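PDB 5XHB: nisin immunity protein from Lactococcus lactis subsp. lactis, which helps protect the nisin-producing bacterium against nisin supplied from outside, acting as a lipoprotein of the cell membrane. Local coordinates for residues Val68-Tyr76 with Met85-Ile94; Asp119-Asn127 with Ile132-Ser140. All blocks are in the same frame, centred on the assembly; numbering follows the deposited sequence.

Interaction 1 of 2, residues Val68-Tyr76 with Met85-Ile94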
ATOM      1  N   VAL A  68      13.466  13.052   0.828  1.00 41.54           N
ATOM      2  CA  VAL A  68      12.948  13.459   2.124  1.00 31.17           C
ATOM      3  C   VAL A  68      13.806  12.796   3.197  1.00 28.88           C
ATOM      4  O   VAL A  68      14.238  11.651   3.040  1.00 25.88           O
ATOM      5  CB  VAL A  68      11.454  13.097   2.292  1.00 37.95           C
ATOM      6  CG1 VAL A  68      11.245  11.612   2.147  1.00 36.67           C
ATOM      7  CG2 VAL A  68      10.935  13.573   3.639  1.00 33.97           C
ATOM      8  N   THR A  69      14.093  13.543   4.259  1.00 24.53           N
ATOM      9  CA  THR A  69      14.902  13.043   5.361  1.00 25.32           C
ATOM     10  C   THR A  69      13.998  12.621   6.507  1.00 25.66           C
ATOM     11  O   THR A  69      13.146  13.389   6.954  1.00 23.84           O
ATOM     12  CB  THR A  69      15.903  14.098   5.860  1.00 26.51           C
ATOM     13  OG1 THR A  69      16.706  14.541   4.762  1.00 32.55           O
ATOM     14  CG2 THR A  69      16.794  13.522   6.947  1.00 24.35           C
ATOM     15  N   LEU A  70      14.168  11.386   6.960  1.00 24.94           N
ATOM     16  CA  LEU A  70      13.363  10.867   8.057  1.00 23.79           C
ATOM     17  C   LEU A  70      14.215  10.621   9.281  1.00 21.73           C
ATOM     18  O   LEU A  70      15.239   9.936   9.219  1.00 27.77           O
ATOM     19  CB  LEU A  70      12.670   9.571   7.659  1.00 23.73           C
ATOM     20  CG  LEU A  70      11.750   9.597   6.447  1.00 25.02           C
ATOM     21  CD1 LEU A  70      11.216   8.191   6.238  1.00 25.26           C
ATOM     22  CD2 LEU A  70      10.617  10.601   6.631  1.00 24.67           C
ATOM     23  N   VAL A  71      13.794  11.181  10.401  1.00 17.78           N
ATOM     24  CA  VAL A  71      14.411  10.824  11.668  1.00 17.67           C
ATOM     25  C   VAL A  71      13.485   9.872  12.430  1.00 20.78           C
ATOM     26  O   VAL A  71      12.387  10.264  12.852  1.00 18.14           O
ATOM     27  CB  VAL A  71      14.719  12.072  12.510  1.00 20.99           C
ATOM     28  CG1 VAL A  71      15.111  11.678  13.923  1.00 20.17           C
ATOM     29  CG2 VAL A  71      15.831  12.866  11.841  1.00 20.91           C
ATOM     30  N   LEU A  72      13.932   8.623  12.579  1.00 15.79           N
ATOM     31  CA  LEU A  72      13.201   7.589  13.305  1.00 18.45           C
ATOM     32  C   LEU A  72      13.698   7.560  14.735  1.00 21.24           C
ATOM     33  O   LEU A  72      14.884   7.347  14.981  1.00 23.32           O
ATOM     34  CB  LEU A  72      13.394   6.209  12.653  1.00 20.83           C
ATOM     35  CG  LEU A  72      13.414   6.185  11.125  1.00 25.73           C
ATOM     36  CD1 LEU A  72      13.675   4.773  10.621  1.00 30.63           C
ATOM     37  CD2 LEU A  72      12.110   6.693  10.605  1.00 26.07           C
ATOM     38  N   ASN A  73      12.799   7.766  15.685  1.00 21.04           N
ATOM     39  CA  ASN A  73      13.239   8.043  17.044  1.00 20.62           C
ATOM     40  C   ASN A  73      12.318   7.457  18.102  1.00 22.37           C
ATOM     41  O   ASN A  73      11.245   8.009  18.365  1.00 20.93           O
ATOM     42  CB  ASN A  73      13.348   9.553  17.233  1.00 19.00           C
ATOM     43  CG  ASN A  73      14.104   9.939  18.492  1.00 26.70           C
ATOM     44  OD1 ASN A  73      14.867   9.145  19.060  1.00 27.26           O
ATOM     45  ND2 ASN A  73      13.902  11.174  18.931  1.00 29.76           N
ATOM     46  N   ASN A  74      12.760   6.337  18.681  1.00 19.58           N
ATOM     47  CA  ASN A  74      12.113   5.659  19.802  1.00 20.82           C
ATOM     48  C   ASN A  74      10.819   4.955  19.455  1.00 20.38           C
ATOM     49  O   ASN A  74      10.120   5.336  18.523  1.00 18.79           O
ATOM     50  CB  ASN A  74      11.842   6.636  20.939  1.00 20.43           C
ATOM     51  CG  ASN A  74      13.084   7.383  21.352  1.00 24.57           C
ATOM     52  OD1 ASN A  74      14.190   6.867  21.236  1.00 21.91           O
ATOM     53  ND2 ASN A  74      12.912   8.608  21.816  1.00 23.16           N
ATOM     54  N   ILE A  75      10.529   3.913  20.226  1.00 20.27           N
ATOM     55  CA  ILE A  75       9.232   3.243  20.197  1.00 17.19           C
ATOM     56  C   ILE A  75       8.520   3.559  21.500  1.00 22.87           C
ATOM     57  O   ILE A  75       9.125   3.467  22.573  1.00 22.69           O
ATOM     58  CB  ILE A  75       9.379   1.712  20.023  1.00 15.51           C
ATOM     59  CG1 ILE A  75       9.995   1.400  18.664  1.00 16.86           C
ATOM     60  CG2 ILE A  75       8.021   1.004  20.174  1.00 16.71           C
ATOM     61  CD1 ILE A  75      10.022  -0.059  18.306  1.00 20.56           C
ATOM     62  N   TYR A  76       7.252   3.950  21.397  1.00 17.86           N
ATOM     63  CA  TYR A  76       6.418   4.304  22.539  1.00 21.28           C
ATOM     64  C   TYR A  76       5.203   3.402  22.668  1.00 22.07           C
ATOM     65  O   TYR A  76       4.716   2.858  21.673  1.00 20.90           O
ATOM     66  CB  TYR A  76       5.909   5.737  22.409  1.00 22.10           C
ATOM     67  CG  TYR A  76       6.989   6.755  22.279  1.00 21.90           C
ATOM     68  CD1 TYR A  76       7.601   6.990  21.056  1.00 21.19           C
ATOM     69  CD2 TYR A  76       7.400   7.495  23.375  1.00 27.08           C
ATOM     70  CE1 TYR A  76       8.595   7.932  20.930  1.00 23.20           C
ATOM     71  CE2 TYR A  76       8.401   8.441  23.256  1.00 28.51           C
ATOM     72  CZ  TYR A  76       8.994   8.649  22.036  1.00 24.69           C
ATOM     73  OH  TYR A  76       9.990   9.588  21.909  1.00 26.60           O
HETATM   74  N   MSE A  85       6.003   4.713  16.726  1.00 12.88           N
HETATM   75  CA  MSE A  85       7.371   5.124  16.518  1.00 13.93           C
HETATM   76  C   MSE A  85       7.420   6.604  16.218  1.00 14.36           C
HETATM   77  O   MSE A  85       6.578   7.121  15.487  1.00 15.24           O
HETATM   78  CB  MSE A  85       8.010   4.341  15.381  1.00 13.74           C
HETATM   79  CG  MSE A  85       9.466   4.728  15.152  1.00 15.69           C
HETATM   80 SE   MSE A  85      10.284   3.620  13.785  1.00 26.99          SE
HETATM   81  CE  MSE A  85      10.246   1.896  14.740  1.00 17.90           C
ATOM     82  N   GLY A  86       8.402   7.292  16.789  1.00 17.56           N
ATOM     83  CA  GLY A  86       8.600   8.693  16.449  1.00 18.03           C
ATOM     84  C   GLY A  86       9.163   8.808  15.045  1.00 15.28           C
ATOM     85  O   GLY A  86      10.208   8.222  14.738  1.00 16.24           O
ATOM     86  N   ILE A  87       8.454   9.535  14.184  1.00 13.40           N
ATOM     87  CA  ILE A  87       8.915   9.802  12.834  1.00 13.69           C
ATOM     88  C   ILE A  87       8.895  11.306  12.612  1.00 14.99           C
ATOM     89  O   ILE A  87       7.826  11.909  12.523  1.00 13.78           O
ATOM     90  CB  ILE A  87       8.045   9.151  11.738  1.00 17.19           C
ATOM     91  CG1 ILE A  87       7.704   7.689  12.074  1.00 14.55           C
ATOM     92  CG2 ILE A  87       8.770   9.257  10.392  1.00 16.38           C
ATOM     93  CD1 ILE A  87       8.882   6.767  12.087  1.00 20.87           C
ATOM     94  N   ASN A  88      10.075  11.896  12.501  1.00 15.74           N
ATOM     95  CA  ASN A  88      10.203  13.352  12.444  1.00 15.55           C
ATOM     96  C   ASN A  88       9.427  13.954  13.602  1.00 15.19           C
ATOM     97  O   ASN A  88       9.706  13.612  14.747  1.00 15.15           O
ATOM     98  CB  ASN A  88       9.757  13.890  11.084  1.00 18.48           C
ATOM     99  CG  ASN A  88      10.779  13.582  10.001  1.00 21.34           C
ATOM    100  OD1 ASN A  88      11.736  12.859  10.259  1.00 19.77           O
ATOM    101  ND2 ASN A  88      10.593  14.128   8.801  1.00 22.59           N
ATOM    102  N   ASP A  89       8.451  14.812  13.320  1.00 15.26           N
ATOM    103  CA  ASP A  89       7.717  15.485  14.391  1.00 17.59           C
ATOM    104  C   ASP A  89       6.399  14.792  14.740  1.00 21.49           C
ATOM    105  O   ASP A  89       5.577  15.364  15.443  1.00 17.21           O
ATOM    106  CB  ASP A  89       7.430  16.944  14.010  1.00 17.50           C
ATOM    107  CG  ASP A  89       6.565  17.058  12.764  1.00 30.16           C
ATOM    108  OD1 ASP A  89       6.669  16.176  11.882  1.00 24.90           O
ATOM    109  OD2 ASP A  89       5.773  18.022  12.665  1.00 30.90           O
ATOM    110  N   ARG A  90       6.202  13.565  14.260  1.00 17.17           N
ATOM    111  CA  ARG A  90       4.951  12.855  14.502  1.00 16.24           C
ATOM    112  C   ARG A  90       5.196  11.490  15.125  1.00 17.58           C
ATOM    113  O   ARG A  90       6.334  11.114  15.391  1.00 13.96           O
ATOM    114  CB  ARG A  90       4.171  12.687  13.202  1.00 17.97           C
ATOM    115  CG  ARG A  90       3.678  14.000  12.611  1.00 26.49           C
ATOM    116  CD  ARG A  90       3.662  13.908  11.102  1.00 31.50           C
ATOM    117  NE  ARG A  90       2.952  15.016  10.485  1.00 37.52           N
ATOM    118  CZ  ARG A  90       2.303  14.929   9.328  1.00 39.21           C
ATOM    119  NH1 ARG A  90       2.272  13.780   8.668  1.00 31.17           N
ATOM    120  NH2 ARG A  90       1.676  15.989   8.835  1.00 46.79           N
ATOM    121  N   TYR A  91       4.104  10.765  15.347  1.00 14.41           N
ATOM    122  CA  TYR A  91       4.144   9.393  15.845  1.00 17.18           C
ATOM    123  C   TYR A  91       3.272   8.517  14.962  1.00 16.48           C
ATOM    124  O   TYR A  91       2.151   8.898  14.620  1.00 15.70           O
ATOM    125  CB  TYR A  91       3.651   9.314  17.284  1.00 18.30           C
ATOM    126  CG  TYR A  91       4.408  10.205  18.243  1.00 18.71           C
ATOM    127  CD1 TYR A  91       4.064  11.542  18.395  1.00 21.76           C
ATOM    128  CD2 TYR A  91       5.448   9.701  19.011  1.00 18.65           C
ATOM    129  CE1 TYR A  91       4.739  12.356  19.280  1.00 24.59           C
ATOM    130  CE2 TYR A  91       6.131  10.510  19.901  1.00 23.76           C
ATOM    131  CZ  TYR A  91       5.771  11.838  20.029  1.00 27.92           C
ATOM    132  OH  TYR A  91       6.450  12.648  20.914  1.00 29.68           O
ATOM    133  N   TYR A  92       3.777   7.345  14.592  1.00 14.54           N
ATOM    134  CA  TYR A  92       3.004   6.463  13.732  1.00 13.38           C
ATOM    135  C   TYR A  92       2.952   5.077  14.334  1.00 14.30           C
ATOM    136  O   TYR A  92       3.965   4.568  14.815  1.00 12.56           O
ATOM    137  CB  TYR A  92       3.599   6.424  12.321  1.00 14.50           C
ATOM    138  CG  TYR A  92       3.288   7.662  11.516  1.00 17.66           C
ATOM    139  CD1 TYR A  92       4.135   8.763  11.543  1.00 18.34           C
ATOM    140  CD2 TYR A  92       2.132   7.734  10.737  1.00 16.16           C
ATOM    141  CE1 TYR A  92       3.836   9.907  10.816  1.00 19.87           C
ATOM    142  CE2 TYR A  92       1.838   8.864  10.000  1.00 21.80           C
ATOM    143  CZ  TYR A  92       2.691   9.946  10.046  1.00 24.23           C
ATOM    144  OH  TYR A  92       2.401  11.076   9.322  1.00 33.28           O
ATOM    145  N   LYS A  93       1.760   4.485  14.320  1.00 13.92           N
ATOM    146  CA  LYS A  93       1.561   3.147  14.865  1.00 11.59           C
ATOM    147  C   LYS A  93       2.444   2.152  14.135  1.00 11.97           C
ATOM    148  O   LYS A  93       2.660   2.288  12.932  1.00 13.42           O
ATOM    149  CB  LYS A  93       0.084   2.733  14.735  1.00  9.02           C
ATOM    150  CG  LYS A  93      -0.279   1.412  15.426  1.00 12.97           C
ATOM    151  CD  LYS A  93      -1.772   1.026  15.179  1.00 15.83           C
ATOM    152  CE  LYS A  93      -2.741   1.988  15.840  1.00 21.77           C
ATOM    153  NZ  LYS A  93      -4.194   1.713  15.489  1.00 20.71           N
ATOM    154  N   ILE A  94       2.967   1.172  14.865  1.00 12.20           N
ATOM    155  CA  ILE A  94       3.660   0.058  14.236  1.00 11.98           C
ATOM    156  C   ILE A  94       2.792  -1.187  14.430  1.00 12.56           C
ATOM    157  O   ILE A  94       2.055  -1.286  15.413  1.00 14.87           O
ATOM    158  CB  ILE A  94       5.077  -0.183  14.813  1.00 10.29           C
ATOM    159  CG1 ILE A  94       5.023  -0.511  16.311  1.00 14.10           C
ATOM    160  CG2 ILE A  94       6.010   1.005  14.502  1.00 13.90           C
ATOM    161  CD1 ILE A  94       6.311  -1.112  16.858  1.00 16.08           C
TER
HETATM  162  O   HOH W   1      11.582  11.706  15.253  1.00 23.96           O
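The side-chain amide of N88 serves the edge of strand 67-78 with both ends. Its OD1 accepts from V71 N at 2.7 Å, the donor lying nearly in line with the C=O bond (171°), while ND2 donates to T69 O at 3.2 Å in the plane of both the amide and the carbonyl. Bonded at both ends, the amide cannot easily rotate. A chi1 of -74° sets CG beside the backbone N of N88, which itself donates to V71 O at 2.9 Å. V71 O also accepts from a water that donates again to N88 O. N88 thus prolongs the hydrogen bonding past the end of strand 83-87, in the type II' turn from I87 to R90, its OD1 standing in for a backbone acceptor.

N73 N donates a hydrogen bond to G86 O (2.8 Å). G86 N reaches N74 O at 3.1 Å, with a weak bent bond to N73 O. N74 sends ND2 to Y76 OH, and its OD1 accepts from F46 N.

L72, I75, M85 and I87 share the apolar face. The CD2 branch of L72 lies alongside CD1 of I87 at 3.6 Å, and the selenomethionine M85, bent at its last torsion, lays CE against CG1 of I75; F20 packs on both I75 and M85. On the other face the edge of Y91 enters over the face of Y76 in a T-shaped pair, planes 83° apart, with Y91 CE2 3.7 Å from Y76 CE1. One residue thus satisfies T69 O, V71 N and V71 O, with apolar packing on one face and tyrosines on the other.

Interaction 2 of 2, residues Asp119-Asn127 with Ile132-Ser140; sequences DDNFVIDKN and IDYMGNIYS. With SO4 (sulfate ion), chain B.
V123 and D133 form an antiparallel hydrogen-bonded pair: D133 N donates to V123 O at 2.7 Å and V123 N to D133 O at 3.1 Å. I124 and I132 follow as a non-hydrogen-bonded pair. Ahead of the short strand, D119 O accepts from M135 N (2.8 Å), in the type I' turn from Y134 to N137.

The F122 and Y134 rings make an offset stack, planes 12° apart and centroids 4.3 Å apart. With CG anti to the backbone N (chi1 170°), the Y134 ring swings out onto F122, and the face turned from F122 receives CG of the selenomethionine M135. Y134 OH donates to a sulfate oxygen, O2, at 2.8 Å; A105, R107, L207 and T208 also bind this ion, probably a crystallisation component. D120 is held by salt bridges to K104 and R107.

At the far end D125 OD1 lies 2.7 Å from D133 OD1, close enough that one acid probably holds a proton; their carboxylate planes are 81° apart. D125 OD2 accepts from N127 N, making an Asx turn, and a water links D133 OD2 to K126 N. This is a short antiparallel beta hairpin at the edge of the sheet in the Spa1 C-terminal domain.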
ATOM      1  N   ASP A 119      -2.626   9.859  -5.187  1.00 38.25           N
ATOM      2  CA  ASP A 119      -2.028   8.655  -5.756  1.00 36.08           C
ATOM      3  C   ASP A 119      -2.508   7.418  -5.006  1.00 33.83           C
ATOM      4  O   ASP A 119      -2.487   6.305  -5.537  1.00 31.61           O
ATOM      5  CB  ASP A 119      -0.500   8.740  -5.702  1.00 35.93           C
ATOM      6  CG  ASP A 119       0.143   8.616  -7.072  1.00 45.27           C
ATOM      7  OD1 ASP A 119      -0.599   8.554  -8.080  1.00 51.07           O
ATOM      8  OD2 ASP A 119       1.396   8.596  -7.141  1.00 48.56           O
ATOM      9  N   ASP A 120      -2.959   7.638  -3.776  1.00 30.45           N
ATOM     10  CA  ASP A 120      -3.255   6.559  -2.837  1.00 31.02           C
ATOM     11  C   ASP A 120      -4.691   6.057  -2.983  1.00 30.30           C
ATOM     12  O   ASP A 120      -5.409   5.874  -1.997  1.00 30.93           O
ATOM     13  CB  ASP A 120      -3.002   7.040  -1.404  1.00 37.51           C
ATOM     14  CG  ASP A 120      -2.580   5.921  -0.471  1.00 39.02           C
ATOM     15  OD1 ASP A 120      -2.761   4.737  -0.832  1.00 35.66           O
ATOM     16  OD2 ASP A 120      -2.079   6.232   0.634  1.00 31.33           O
ATOM     17  N   ASN A 121      -5.109   5.858  -4.226  1.00 31.30           N
ATOM     18  CA  ASN A 121      -6.441   5.340  -4.519  1.00 28.85           C
ATOM     19  C   ASN A 121      -6.380   4.427  -5.733  1.00 25.95           C
ATOM     20  O   ASN A 121      -5.375   4.399  -6.447  1.00 21.22           O
ATOM     21  CB  ASN A 121      -7.440   6.472  -4.750  1.00 28.58           C
ATOM     22  CG  ASN A 121      -6.828   7.649  -5.466  1.00 43.17           C
ATOM     23  OD1 ASN A 121      -6.348   7.523  -6.594  1.00 45.20           O
ATOM     24  ND2 ASN A 121      -6.844   8.812  -4.820  1.00 45.96           N
ATOM     25  N   PHE A 122      -7.442   3.657  -5.943  1.00 19.63           N
ATOM     26  CA  PHE A 122      -7.486   2.704  -7.043  1.00 18.30           C
ATOM     27  C   PHE A 122      -8.291   3.292  -8.198  1.00 16.77           C
ATOM     28  O   PHE A 122      -9.420   3.725  -8.010  1.00 20.32           O
ATOM     29  CB  PHE A 122      -8.097   1.374  -6.581  1.00 13.85           C
ATOM     30  CG  PHE A 122      -7.328   0.703  -5.471  1.00 13.47           C
ATOM     31  CD1 PHE A 122      -6.244  -0.099  -5.751  1.00 12.87           C
ATOM     32  CD2 PHE A 122      -7.692   0.882  -4.149  1.00 17.88           C
ATOM     33  CE1 PHE A 122      -5.523  -0.720  -4.730  1.00 19.80           C
ATOM     34  CE2 PHE A 122      -6.981   0.269  -3.134  1.00 15.96           C
ATOM     35  CZ  PHE A 122      -5.898  -0.530  -3.423  1.00 15.74           C
ATOM     36  N   VAL A 123      -7.700   3.303  -9.385  1.00 15.42           N
ATOM     37  CA  VAL A 123      -8.345   3.870 -10.562  1.00 20.41           C
ATOM     38  C   VAL A 123      -8.132   2.926 -11.729  1.00 16.37           C
ATOM     39  O   VAL A 123      -7.014   2.467 -11.957  1.00 16.33           O
ATOM     40  CB  VAL A 123      -7.760   5.283 -10.906  1.00 26.53           C
ATOM     41  CG1 VAL A 123      -8.245   5.779 -12.268  1.00 28.33           C
ATOM     42  CG2 VAL A 123      -8.106   6.292  -9.812  1.00 28.15           C
ATOM     43  N   ILE A 124      -9.191   2.623 -12.466  1.00 15.45           N
ATOM     44  CA  ILE A 124      -9.040   1.788 -13.651  1.00 13.03           C
ATOM     45  C   ILE A 124      -8.208   2.572 -14.644  1.00 15.28           C
ATOM     46  O   ILE A 124      -8.463   3.751 -14.854  1.00 17.78           O
ATOM     47  CB  ILE A 124     -10.394   1.406 -14.273  1.00 15.27           C
ATOM     48  CG1 ILE A 124     -11.218   0.573 -13.280  1.00 11.50           C
ATOM     49  CG2 ILE A 124     -10.179   0.602 -15.550  1.00 14.71           C
ATOM     50  CD1 ILE A 124     -12.690   0.501 -13.648  1.00 14.37           C
ATOM     51  N   ASP A 125      -7.194   1.932 -15.218  1.00 12.82           N
ATOM     52  CA  ASP A 125      -6.273   2.620 -16.117  1.00 15.88           C
ATOM     53  C   ASP A 125      -7.013   3.142 -17.346  1.00 18.31           C
ATOM     54  O   ASP A 125      -7.793   2.423 -17.958  1.00 15.37           O
ATOM     55  CB  ASP A 125      -5.138   1.687 -16.531  1.00 14.64           C
ATOM     56  CG  ASP A 125      -4.057   2.405 -17.323  1.00 21.81           C
ATOM     57  OD1 ASP A 125      -3.134   2.984 -16.699  1.00 23.82           O
ATOM     58  OD2 ASP A 125      -4.131   2.389 -18.565  1.00 22.36           O
ATOM     59  N   LYS A 126      -6.759   4.393 -17.703  1.00 17.54           N
ATOM     60  CA  LYS A 126      -7.482   5.040 -18.800  1.00 21.39           C
ATOM     61  C   LYS A 126      -7.150   4.422 -20.151  1.00 19.35           C
ATOM     62  O   LYS A 126      -7.961   4.449 -21.066  1.00 22.25           O
ATOM     63  CB  LYS A 126      -7.163   6.539 -18.831  1.00 27.25           C
ATOM     64  CG  LYS A 126      -8.013   7.338 -19.812  1.00 34.26           C
ATOM     65  CD  LYS A 126      -7.568   8.800 -19.885  1.00 43.64           C
ATOM     66  CE  LYS A 126      -6.147   8.944 -20.427  1.00 44.13           C
ATOM     67  NZ  LYS A 126      -5.755  10.377 -20.630  1.00 50.02           N
ATOM     68  N   ASN A 127      -5.952   3.864 -20.278  1.00 18.55           N
ATOM     69  CA  ASN A 127      -5.500   3.367 -21.575  1.00 21.34           C
ATOM     70  C   ASN A 127      -5.739   1.880 -21.785  1.00 23.90           C
ATOM     71  O   ASN A 127      -5.948   1.436 -22.916  1.00 19.89           O
ATOM     72  CB  ASN A 127      -4.020   3.685 -21.755  1.00 26.80           C
ATOM     73  CG  ASN A 127      -3.741   5.174 -21.673  1.00 29.87           C
ATOM     74  OD1 ASN A 127      -2.934   5.622 -20.862  1.00 33.87           O
ATOM     75  ND2 ASN A 127      -4.427   5.948 -22.501  1.00 28.17           N
ATOM     76  N   ILE A 132      -5.031  -1.544 -13.463  1.00 13.72           N
ATOM     77  CA  ILE A 132      -5.434  -0.626 -12.419  1.00 13.75           C
ATOM     78  C   ILE A 132      -4.237   0.190 -11.970  1.00 13.93           C
ATOM     79  O   ILE A 132      -3.141  -0.353 -11.803  1.00 15.75           O
ATOM     80  CB  ILE A 132      -6.043  -1.383 -11.220  1.00 16.85           C
ATOM     81  CG1 ILE A 132      -7.416  -1.914 -11.624  1.00 20.71           C
ATOM     82  CG2 ILE A 132      -6.177  -0.467 -10.002  1.00 15.83           C
ATOM     83  CD1 ILE A 132      -8.118  -2.614 -10.533  1.00 30.33           C
ATOM     84  N   ASP A 133      -4.452   1.491 -11.807  1.00 16.58           N
ATOM     85  CA  ASP A 133      -3.420   2.398 -11.300  1.00 19.26           C
ATOM     86  C   ASP A 133      -3.547   2.557  -9.788  1.00 15.37           C
ATOM     87  O   ASP A 133      -4.640   2.815  -9.274  1.00 17.88           O
ATOM     88  CB  ASP A 133      -3.526   3.778 -11.952  1.00 15.85           C
ATOM     89  CG  ASP A 133      -3.538   3.722 -13.472  1.00 21.93           C
ATOM     90  OD1 ASP A 133      -3.105   2.707 -14.058  1.00 20.87           O
ATOM     91  OD2 ASP A 133      -3.996   4.709 -14.077  1.00 26.33           O
ATOM     92  N   TYR A 134      -2.429   2.424  -9.082  1.00 17.59           N
ATOM     93  CA  TYR A 134      -2.426   2.583  -7.634  1.00 19.11           C
ATOM     94  C   TYR A 134      -1.040   2.987  -7.130  1.00 18.44           C
ATOM     95  O   TYR A 134      -0.045   2.329  -7.436  1.00 20.30           O
ATOM     96  CB  TYR A 134      -2.876   1.289  -6.946  1.00 17.72           C
ATOM     97  CG  TYR A 134      -2.681   1.298  -5.439  1.00 16.66           C
ATOM     98  CD1 TYR A 134      -3.426   2.149  -4.632  1.00 19.30           C
ATOM     99  CD2 TYR A 134      -1.761   0.448  -4.832  1.00 18.57           C
ATOM    100  CE1 TYR A 134      -3.264   2.159  -3.257  1.00 22.66           C
ATOM    101  CE2 TYR A 134      -1.584   0.454  -3.449  1.00 19.01           C
ATOM    102  CZ  TYR A 134      -2.343   1.311  -2.673  1.00 19.35           C
ATOM    103  OH  TYR A 134      -2.178   1.332  -1.311  1.00 20.91           O
HETATM  104  N   MSE A 135      -0.984   4.067  -6.360  1.00 20.44           N
HETATM  105  CA  MSE A 135       0.273   4.513  -5.736  1.00 26.03           C
HETATM  106  C   MSE A 135       1.402   4.741  -6.733  1.00 29.32           C
HETATM  107  O   MSE A 135       2.565   4.463  -6.432  1.00 26.19           O
HETATM  108  CB  MSE A 135       0.737   3.504  -4.683  1.00 26.81           C
HETATM  109  CG  MSE A 135       0.031   3.640  -3.353  1.00 32.62           C
HETATM  110 SE   MSE A 135       0.481   5.328  -2.466  1.00 55.24          SE
HETATM  111  CE  MSE A 135       2.394   4.970  -2.181  1.00 37.95           C
ATOM    112  N   GLY A 136       1.052   5.239  -7.916  1.00 26.09           N
ATOM    113  CA  GLY A 136       2.037   5.572  -8.929  1.00 29.18           C
ATOM    114  C   GLY A 136       2.516   4.360  -9.693  1.00 27.89           C
ATOM    115  O   GLY A 136       3.425   4.454 -10.510  1.00 31.45           O
ATOM    116  N   ASN A 137       1.904   3.211  -9.416  1.00 20.72           N
ATOM    117  CA  ASN A 137       2.229   1.975 -10.111  1.00 20.50           C
ATOM    118  C   ASN A 137       1.043   1.497 -10.957  1.00 19.74           C
ATOM    119  O   ASN A 137      -0.088   1.937 -10.765  1.00 19.17           O
ATOM    120  CB  ASN A 137       2.616   0.873  -9.115  1.00 25.31           C
ATOM    121  CG  ASN A 137       3.768   1.270  -8.216  1.00 34.41           C
ATOM    122  OD1 ASN A 137       4.769   1.814  -8.674  1.00 32.39           O
ATOM    123  ND2 ASN A 137       3.629   0.994  -6.921  1.00 36.10           N
ATOM    124  N   ILE A 138       1.316   0.585 -11.878  1.00 18.31           N
ATOM    125  CA  ILE A 138       0.283   0.015 -12.737  1.00 20.78           C
ATOM    126  C   ILE A 138       0.205  -1.464 -12.436  1.00 20.97           C
ATOM    127  O   ILE A 138       1.234  -2.116 -12.272  1.00 21.78           O
ATOM    128  CB  ILE A 138       0.587   0.257 -14.234  1.00 22.36           C
ATOM    129  CG1 ILE A 138       0.750   1.757 -14.484  1.00 25.56           C
ATOM    130  CG2 ILE A 138      -0.519  -0.317 -15.121  1.00 22.08           C
ATOM    131  CD1 ILE A 138       0.502   2.181 -15.920  1.00 32.25           C
ATOM    132  N   TYR A 139      -1.016  -1.983 -12.334  1.00 16.46           N
ATOM    133  CA  TYR A 139      -1.258  -3.360 -11.938  1.00 15.71           C
ATOM    134  C   TYR A 139      -2.044  -4.065 -13.008  1.00 19.15           C
ATOM    135  O   TYR A 139      -3.026  -3.536 -13.498  1.00 16.52           O
ATOM    136  CB  TYR A 139      -2.022  -3.418 -10.604  1.00 15.83           C
ATOM    137  CG  TYR A 139      -1.158  -2.912  -9.481  1.00 13.95           C
ATOM    138  CD1 TYR A 139      -1.019  -1.552  -9.258  1.00 18.19           C
ATOM    139  CD2 TYR A 139      -0.453  -3.802  -8.666  1.00 17.03           C
ATOM    140  CE1 TYR A 139      -0.199  -1.074  -8.256  1.00 21.94           C
ATOM    141  CE2 TYR A 139       0.370  -3.338  -7.651  1.00 18.27           C
ATOM    142  CZ  TYR A 139       0.492  -1.972  -7.454  1.00 22.26           C
ATOM    143  OH  TYR A 139       1.321  -1.485  -6.467  1.00 21.99           O
ATOM    144  N   SER A 140      -1.616  -5.267 -13.357  1.00 16.78           N
ATOM    145  CA  SER A 140      -2.329  -6.060 -14.342  1.00 14.17           C
ATOM    146  C   SER A 140      -3.307  -7.013 -13.661  1.00 20.82           C
ATOM    147  O   SER A 140      -2.904  -7.772 -12.784  1.00 15.39           O
ATOM    148  CB  SER A 140      -1.336  -6.845 -15.198  1.00 22.31           C
ATOM    149  OG  SER A 140      -2.042  -7.701 -16.070  1.00 30.33           O
TER
HETATM  150  S   SO4 B 301       0.643  -0.714   1.130  1.00 19.66           S
HETATM  151  O1  SO4 B 301      -0.140  -1.786   1.778  1.00 17.80           O
HETATM  152  O2  SO4 B 301      -0.251   0.173   0.393  1.00 23.78           O
HETATM  153  O3  SO4 B 301       1.365   0.074   2.129  1.00 19.36           O
HETATM  154  O4  SO4 B 301       1.582  -1.358   0.218  1.00 18.52           O
HETATM  155  O   HOH W   2      -1.442   5.770  -9.210  1.00 28.29           O
HETATM  156  O   HOH W   3      -4.852   5.999 -16.348  1.00 26.92           O

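Interactions 1 and 2 follow one another along the chain on opposite sides of its centre, their own centres about 29 Å apart and their nearest atoms about 10 Å apart. They hold different antiparallel sheets. Interaction 1 joins strands inside the first sheet, with neighbours beyond both, and none of its touching residues is exposed; interaction 2 ties the outermost strand 123-124 to the second sheet, and a third of its touching residues are exposed. The chemistry follows: 68-76 with 85-94 adds a neutral amide, aliphatic packing and an edge-to-face tyrosine pair to its backbone bonds, whereas 119-127 with 132-140 brings in carboxylates, bridging waters and a bound anion beside its offset-stacked rings.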